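Local coordinates for protein virC2 (Agrobacterium tumefaciens, PDB 2RH3), which enhances T-DNA transfer and virulence through its C-terminal ribbon-helix-helix fold, the part present here, which probably binds DNA, at residues F4-P9 against S68-T73; K56-P61 against L104-L109. One frame throughout, in Å; residues are numbered along the deposited sequence.

Contact 1: residues F4-P9 against S68-T73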
ATOM      1  N   PHE A   4      -2.154  -7.396   9.571  1.00 33.26           N
ATOM      2  CA  PHE A   4      -0.941  -7.784   8.880  1.00 32.83           C
ATOM      3  C   PHE A   4      -1.065  -7.427   7.404  1.00 31.73           C
ATOM      4  O   PHE A   4      -2.124  -7.622   6.795  1.00 31.74           O
ATOM      5  CB  PHE A   4      -0.612  -9.259   9.133  1.00 33.55           C
ATOM      6  CG  PHE A   4      -0.280  -9.554  10.576  1.00 34.57           C
ATOM      7  CD1 PHE A   4       1.030  -9.444  11.042  1.00 35.49           C
ATOM      8  CD2 PHE A   4      -1.286  -9.902  11.479  1.00 35.67           C
ATOM      9  CE1 PHE A   4       1.336  -9.693  12.387  1.00 36.07           C
ATOM     10  CE2 PHE A   4      -0.991 -10.154  12.821  1.00 36.26           C
ATOM     11  CZ  PHE A   4       0.322 -10.050  13.276  1.00 35.79           C
ATOM     12  N   LEU A   5       0.015  -6.859   6.866  1.00 29.43           N
ATOM     13  CA  LEU A   5       0.029  -6.209   5.558  1.00 28.07           C
ATOM     14  C   LEU A   5       1.208  -6.692   4.719  1.00 26.74           C
ATOM     15  O   LEU A   5       2.227  -7.116   5.253  1.00 26.29           O
ATOM     16  CB  LEU A   5       0.171  -4.696   5.753  1.00 28.28           C
ATOM     17  CG  LEU A   5      -0.826  -4.040   6.710  1.00 28.71           C
ATOM     18  CD1 LEU A   5      -0.178  -2.856   7.416  1.00 31.13           C
ATOM     19  CD2 LEU A   5      -2.090  -3.622   5.967  1.00 28.98           C
ATOM     20  N   SER A   6       1.069  -6.607   3.403  1.00 25.81           N
ATOM     21  CA  SER A   6       2.142  -6.993   2.498  1.00 25.19           C
ATOM     22  C   SER A   6       2.015  -6.241   1.190  1.00 24.24           C
ATOM     23  O   SER A   6       0.913  -5.911   0.759  1.00 23.64           O
ATOM     24  CB  SER A   6       2.150  -8.507   2.251  1.00 25.26           C
ATOM     25  OG  SER A   6       0.951  -8.936   1.637  1.00 26.35           O
ATOM     26  N   ALA A   7       3.156  -5.945   0.571  1.00 23.30           N
ATOM     27  CA  ALA A   7       3.165  -5.237  -0.702  1.00 22.53           C
ATOM     28  C   ALA A   7       4.454  -5.488  -1.458  1.00 22.30           C
ATOM     29  O   ALA A   7       5.470  -5.833  -0.863  1.00 22.70           O
ATOM     30  CB  ALA A   7       2.984  -3.742  -0.482  1.00 23.21           C
ATOM     31  N   ARG A   8       4.397  -5.307  -2.773  1.00 22.82           N
ATOM     32  CA  ARG A   8       5.582  -5.428  -3.630  1.00 22.45           C
ATOM     33  C   ARG A   8       6.113  -4.045  -3.982  1.00 21.85           C
ATOM     34  O   ARG A   8       5.345  -3.131  -4.228  1.00 21.33           O
ATOM     35  CB  ARG A   8       5.214  -6.113  -4.940  1.00 23.64           C
ATOM     36  CG  ARG A   8       4.851  -7.572  -4.841  1.00 26.05           C
ATOM     37  CD  ARG A   8       4.638  -8.122  -6.234  1.00 29.76           C
ATOM     38  NE  ARG A   8       4.404  -9.564  -6.213  1.00 33.33           N
ATOM     39  CZ  ARG A   8       5.366 -10.481  -6.221  1.00 33.28           C
ATOM     40  NH1 ARG A   8       6.645 -10.125  -6.244  1.00 35.26           N
ATOM     41  NH2 ARG A   8       5.042 -11.765  -6.199  0.50 34.13           N
ATOM     42  N   PRO A   9       7.441  -3.890  -4.052  1.00 21.35           N
ATOM     43  CA  PRO A   9       7.943  -2.604  -4.531  1.00 21.65           C
ATOM     44  C   PRO A   9       7.458  -2.268  -5.951  1.00 21.79           C
ATOM     45  O   PRO A   9       7.257  -3.183  -6.777  1.00 22.29           O
ATOM     46  CB  PRO A   9       9.463  -2.796  -4.503  1.00 22.39           C
ATOM     47  CG  PRO A   9       9.686  -3.867  -3.457  1.00 22.04           C
ATOM     48  CD  PRO A   9       8.534  -4.806  -3.671  1.00 22.22           C
ATOM     49  N   SER A  68      12.168 -10.808  -7.146  0.50 34.16           N
ATOM     50  CA  SER A  68      10.902 -10.777  -6.421  0.50 33.93           C
ATOM     51  C   SER A  68      11.106 -10.365  -4.971  0.50 33.48           C
ATOM     52  O   SER A  68      11.866 -10.999  -4.237  0.50 33.14           O
ATOM     53  CB  SER A  68      10.208 -12.137  -6.486  0.50 34.06           C
ATOM     54  OG  SER A  68       8.999 -12.118  -5.752  0.50 34.63           O
ATOM     55  N   ILE A  69      10.431  -9.289  -4.574  1.00 33.32           N
ATOM     56  CA  ILE A  69      10.439  -8.837  -3.193  1.00 32.70           C
ATOM     57  C   ILE A  69       8.997  -8.623  -2.729  1.00 32.68           C
ATOM     58  O   ILE A  69       8.239  -7.879  -3.361  1.00 32.73           O
ATOM     59  CB  ILE A  69      11.268  -7.514  -3.035  1.00 33.09           C
ATOM     60  CG1 ILE A  69      12.746  -7.761  -3.365  0.50 32.34           C
ATOM     61  CG2 ILE A  69      11.118  -6.916  -1.625  0.50 32.53           C
ATOM     62  CD1 ILE A  69      13.516  -6.511  -3.753  0.50 31.69           C
ATOM     63  N   ILE A  70       8.603  -9.335  -1.674  1.00 32.01           N
ATOM     64  CA  ILE A  70       7.367  -9.016  -0.975  0.50 31.64           C
ATOM     65  C   ILE A  70       7.728  -8.563   0.432  1.00 31.64           C
ATOM     66  O   ILE A  70       8.438  -9.253   1.171  1.00 31.78           O
ATOM     67  CB  ILE A  70       6.322 -10.180  -0.989  0.50 31.61           C
ATOM     68  CG1 ILE A  70       4.969  -9.684  -0.452  0.50 31.63           C
ATOM     69  CG2 ILE A  70       6.841 -11.414  -0.234  0.50 31.93           C
ATOM     70  CD1 ILE A  70       3.789 -10.557  -0.822  0.50 31.49           C
ATOM     71  N   VAL A  71       7.262  -7.372   0.779  1.00 31.18           N
ATOM     72  CA  VAL A  71       7.545  -6.771   2.069  1.00 31.13           C
ATOM     73  C   VAL A  71       6.387  -7.064   3.023  1.00 31.64           C
ATOM     74  O   VAL A  71       5.226  -6.918   2.643  1.00 30.84           O
ATOM     75  CB  VAL A  71       7.764  -5.247   1.899  1.00 31.45           C
ATOM     76  CG1 VAL A  71       8.303  -4.631   3.175  1.00 31.55           C
ATOM     77  CG2 VAL A  71       8.729  -4.993   0.744  1.00 31.45           C
ATOM     78  N   GLN A  72       6.708  -7.489   4.245  1.00 32.40           N
ATOM     79  CA  GLN A  72       5.704  -7.880   5.247  1.00 33.57           C
ATOM     80  C   GLN A  72       5.753  -6.956   6.456  1.00 34.37           C
ATOM     81  O   GLN A  72       6.831  -6.640   6.965  1.00 34.81           O
ATOM     82  CB  GLN A  72       5.919  -9.325   5.721  1.00 33.58           C
ATOM     83  CG  GLN A  72       6.002 -10.365   4.625  1.00 34.74           C
ATOM     84  CD  GLN A  72       4.649 -10.863   4.170  1.00 36.34           C
ATOM     85  OE1 GLN A  72       3.631 -10.681   4.852  1.00 35.17           O
ATOM     86  NE2 GLN A  72       4.628 -11.511   3.011  1.00 37.42           N
ATOM     87  N   THR A  73       4.585  -6.527   6.918  1.00 34.95           N
ATOM     88  CA  THR A  73       4.504  -5.610   8.047  1.00 36.32           C
ATOM     89  C   THR A  73       3.173  -5.758   8.778  1.00 36.83           C
ATOM     90  O   THR A  73       2.267  -6.437   8.290  1.00 36.39           O
ATOM     91  CB  THR A  73       4.724  -4.132   7.594  1.00 36.55           C
ATOM     92  OG1 THR A  73       5.106  -3.326   8.714  1.00 37.72           O
ATOM     93  CG2 THR A  73       3.476  -3.542   6.944  1.00 36.92           C
TER
HETATM   94  O   HOH W   1       2.504  -9.353   7.269  1.00 37.10           O

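Contact 2: residues K56-P61 against L104-L109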
ATOM      1  N   LYS A  56      -6.372   1.004  -7.004  1.00 29.80           N
ATOM      2  CA  LYS A  56      -6.287  -0.270  -6.285  1.00 29.31           C
ATOM      3  C   LYS A  56      -4.880  -0.877  -6.316  1.00 28.73           C
ATOM      4  O   LYS A  56      -4.467  -1.556  -5.373  1.00 28.71           O
ATOM      5  CB  LYS A  56      -7.309  -1.274  -6.850  1.00 29.73           C
ATOM      6  CG  LYS A  56      -8.762  -0.904  -6.580  0.50 30.54           C
ATOM      7  CD  LYS A  56      -9.248  -1.485  -5.262  0.50 31.87           C
ATOM      8  CE  LYS A  56     -10.549  -0.843  -4.828  0.50 31.71           C
ATOM      9  NZ  LYS A  56     -10.322   0.498  -4.221  0.50 32.16           N
ATOM     10  N   SER A  57      -4.154  -0.619  -7.397  1.00 27.70           N
ATOM     11  CA  SER A  57      -2.814  -1.181  -7.587  1.00 27.08           C
ATOM     12  C   SER A  57      -1.921  -0.281  -8.438  1.00 26.10           C
ATOM     13  O   SER A  57      -2.333   0.789  -8.888  1.00 25.45           O
ATOM     14  CB  SER A  57      -2.908  -2.576  -8.220  1.00 27.82           C
ATOM     15  OG  SER A  57      -3.624  -2.512  -9.441  1.00 30.68           O
ATOM     16  N   TYR A  58      -0.695  -0.750  -8.671  1.00 24.63           N
ATOM     17  CA  TYR A  58       0.329   0.017  -9.372  1.00 23.79           C
ATOM     18  C   TYR A  58       1.255  -0.938 -10.123  1.00 23.72           C
ATOM     19  O   TYR A  58       1.303  -2.134  -9.794  1.00 23.56           O
ATOM     20  CB  TYR A  58       1.153   0.858  -8.382  1.00 23.18           C
ATOM     21  CG  TYR A  58       1.644   0.067  -7.187  1.00 20.98           C
ATOM     22  CD1 TYR A  58       2.877  -0.612  -7.230  1.00 19.10           C
ATOM     23  CD2 TYR A  58       0.873  -0.024  -6.027  1.00 19.72           C
ATOM     24  CE1 TYR A  58       3.317  -1.353  -6.153  1.00 19.60           C
ATOM     25  CE2 TYR A  58       1.292  -0.781  -4.943  1.00 19.87           C
ATOM     26  CZ  TYR A  58       2.540  -1.422  -5.001  1.00 20.85           C
ATOM     27  OH  TYR A  58       2.975  -2.157  -3.923  1.00 21.67           O
ATOM     28  N   PRO A  59       1.981  -0.427 -11.132  1.00 23.97           N
ATOM     29  CA  PRO A  59       2.900  -1.291 -11.892  1.00 24.09           C
ATOM     30  C   PRO A  59       4.042  -1.837 -11.025  1.00 24.24           C
ATOM     31  O   PRO A  59       4.627  -1.102 -10.224  1.00 23.25           O
ATOM     32  CB  PRO A  59       3.463  -0.350 -12.959  1.00 24.27           C
ATOM     33  CG  PRO A  59       2.467   0.741 -13.073  1.00 24.90           C
ATOM     34  CD  PRO A  59       2.002   0.951 -11.659  1.00 24.55           C
ATOM     35  N   ILE A  60       4.341  -3.122 -11.202  1.00 24.49           N
ATOM     36  CA  ILE A  60       5.490  -3.769 -10.553  1.00 25.34           C
ATOM     37  C   ILE A  60       6.552  -4.166 -11.604  1.00 24.72           C
ATOM     38  O   ILE A  60       6.230  -4.271 -12.792  1.00 24.44           O
ATOM     39  CB  ILE A  60       5.030  -4.973  -9.708  1.00 25.27           C
ATOM     40  CG1 ILE A  60       4.296  -5.997 -10.583  1.00 27.16           C
ATOM     41  CG2 ILE A  60       4.152  -4.491  -8.529  1.00 26.88           C
ATOM     42  CD1 ILE A  60       4.456  -7.422 -10.127  1.00 29.91           C
ATOM     43  N   PRO A  61       7.826  -4.360 -11.185  1.00 24.70           N
ATOM     44  CA  PRO A  61       8.864  -4.623 -12.198  1.00 24.19           C
ATOM     45  C   PRO A  61       8.717  -5.985 -12.868  1.00 23.59           C
ATOM     46  O   PRO A  61       8.231  -6.927 -12.236  1.00 22.89           O
ATOM     47  CB  PRO A  61      10.178  -4.591 -11.402  1.00 24.25           C
ATOM     48  CG  PRO A  61       9.842  -4.093 -10.038  1.00 25.49           C
ATOM     49  CD  PRO A  61       8.373  -4.320  -9.815  1.00 24.91           C
ATOM     50  N   LEU A 104      -5.165  -4.188   1.140  1.00 20.52           N
ATOM     51  CA  LEU A 104      -5.178  -2.933   1.892  1.00 21.23           C
ATOM     52  C   LEU A 104      -3.866  -2.171   1.696  1.00 21.36           C
ATOM     53  O   LEU A 104      -3.886  -0.984   1.342  1.00 21.31           O
ATOM     54  CB  LEU A 104      -5.434  -3.195   3.382  1.00 21.42           C
ATOM     55  CG  LEU A 104      -5.516  -1.952   4.289  1.00 22.95           C
ATOM     56  CD1 LEU A 104      -6.595  -0.989   3.810  1.00 25.56           C
ATOM     57  CD2 LEU A 104      -5.730  -2.319   5.743  1.00 22.50           C
ATOM     58  N   ALA A 105      -2.740  -2.850   1.895  1.00 21.38           N
ATOM     59  CA  ALA A 105      -1.426  -2.195   1.716  1.00 21.59           C
ATOM     60  C   ALA A 105      -1.231  -1.715   0.289  1.00 21.86           C
ATOM     61  O   ALA A 105      -0.769  -0.589   0.057  1.00 21.47           O
ATOM     62  CB  ALA A 105      -0.297  -3.127   2.120  1.00 21.90           C
ATOM     63  N   THR A 106      -1.598  -2.562  -0.671  1.00 22.08           N
ATOM     64  CA  THR A 106      -1.422  -2.237  -2.075  1.00 22.33           C
ATOM     65  C   THR A 106      -2.242  -1.002  -2.477  1.00 21.94           C
ATOM     66  O   THR A 106      -1.737  -0.123  -3.180  1.00 22.00           O
ATOM     67  CB  THR A 106      -1.697  -3.467  -2.974  1.00 22.70           C
ATOM     68  OG1 THR A 106      -0.726  -4.484  -2.667  1.00 24.31           O
ATOM     69  CG2 THR A 106      -1.605  -3.094  -4.449  1.00 23.99           C
ATOM     70  N   ALA A 107      -3.487  -0.927  -2.009  1.00 21.40           N
ATOM     71  CA  ALA A 107      -4.333   0.241  -2.260  1.00 20.40           C
ATOM     72  C   ALA A 107      -3.768   1.509  -1.621  1.00 20.43           C
ATOM     73  O   ALA A 107      -3.784   2.565  -2.237  1.00 20.83           O
ATOM     74  CB  ALA A 107      -5.764  -0.005  -1.756  1.00 21.38           C
ATOM     75  N   ALA A 108      -3.290   1.392  -0.389  1.00 19.82           N
ATOM     76  CA  ALA A 108      -2.717   2.531   0.326  1.00 19.42           C
ATOM     77  C   ALA A 108      -1.522   3.100  -0.459  1.00 19.39           C
ATOM     78  O   ALA A 108      -1.383   4.314  -0.643  1.00 19.07           O
ATOM     79  CB  ALA A 108      -2.318   2.106   1.722  1.00 19.56           C
ATOM     80  N   LEU A 109      -0.680   2.205  -0.948  1.00 19.51           N
ATOM     81  CA  LEU A 109       0.481   2.620  -1.740  1.00 19.80           C
ATOM     82  C   LEU A 109       0.076   3.173  -3.099  1.00 20.09           C
ATOM     83  O   LEU A 109       0.625   4.167  -3.554  1.00 19.77           O
ATOM     84  CB  LEU A 109       1.452   1.451  -1.892  1.00 19.73           C
ATOM     85  CG  LEU A 109       2.225   1.078  -0.632  1.00 20.98           C
ATOM     86  CD1 LEU A 109       2.877  -0.298  -0.840  1.00 21.31           C
ATOM     87  CD2 LEU A 109       3.279   2.135  -0.278  1.00 21.99           C
TER
HETATM   88  O   HOH W   2       1.709  -4.721  -3.797  1.00 30.98           O

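Contact 1: residues F4-P9 against S68-T73
Leu5 and Thr73, Ser6 and Gln72, and Ala7 and Val71 face one another across the two-stranded antiparallel ribbon of a ribbon-helix-helix fold. In the dimeric members of this fold each subunit gives one strand; here one chain supplies both. Leu5–Thr73 and Ala7–Val71 are hydrogen-bonded pairs, the shortest of their bonds running from Leu5 N to Thr73 O at 2.7 Å. Their side chains share the face turned to helices 27-47 and 97-118, where Leu5 slants across Thr73. The Thr73 methyl CG2, set between its own backbone N and carbonyl carbon, rests 3.7 Å from both CB and CD1 of Leu5.

Ser6 and Gln72, a non-hydrogen-bonded pair, lie on the other face. Gln72 bends at CG (chi2 -85°), bringing its amide over Ser6, with OE1 3.7 Å from Ser6 CB. A water 3.0 Å from both Leu5 O and Gln72 OE1 appears to bridge them, although acceptors outnumber its protons.

Past the paired strands, Arg8 runs extended from CG to NE along segment 68-73. Its NH1 bonds edge-on to Ser68 OG, which sits in the guanidinium plane; the N-H...O angle is 165°. Pro9 crosses Ile69 at about a right angle, ring CG against CG2. Ile69 O is buried without a hydrogen-bond partner, and its near neighbour is the Pro9 ring carbon CD, 3.1 Å away.

Contact 2: residues K56-P61 against L104-L109
Tyr58 OH is held by two polar partners: it hydrogen-bonds Arg8 O, and it accepts a bond from a water 2.9 Å away that ties it to Thr106 across the contact. The same water donates to Thr106 OG1 at 2.7 Å. That hydroxyl lies beside its own backbone N (chi1 -63°), where it also bonds His102 O one turn back along helix 97-118. The contact thus joins the loop before strand 71-76 to the last helix of the ribbon-helix-helix domain.

The same rotation puts the Thr106 methyl CG2 against the loop. There it meets Lys56 O at 3.4 Å and Tyr58 CE2 at 3.7 Å, with Ser57 CB a little farther off. Tyr58 approaches the helix at a slant and edge first. Thr106 O lies in the plane of the ring, 3.6 Å from CE2, so the polarised ring C-H edge, and not the pi face, meets the carbonyl. Leu109 crosses the outer half of the tyrosine at a slant, its CB near CE2 and its CD1 3.6 Å from OH. Phe113, farther along the same helix, adds an edge-to-face ring contact. At the first residue of 56-61, Ala107 CA makes a C-H...O contact with Lys56 O at 3.6 Å.

No direct hydrogen bond joins 56-61 to 104-109. Apolar and C-H...O contacts dock the loop, while the water, giving its protons to the two hydroxyls, and the bond to Arg8 O together hold the tyrosine's polar end.

The segments alternate along the chain, in the order 4-9, 56-61, 68-73, 104-109, so the two contacts cross along the sequence. Their centres lie about 10 Å apart, and contact 2 is nearer the centre of the folded chain, about 5 Å from it against about 9 Å. Contact 1 joins strands 2-7 and 71-76. Contact 2 lays the loop between helix 27-47 and the second strand against helix 97-118. They touch directly: Ser6 O packs on Ala105 CB, and the Ala7 methyl CB lies 3.5 Å from Leu109 CD1. Helix 97-118 thus backs both the ribbon and the connecting loop, tying the ribbon that probably meets DNA to the helical core of a one-chain ribbon-helix-helix domain.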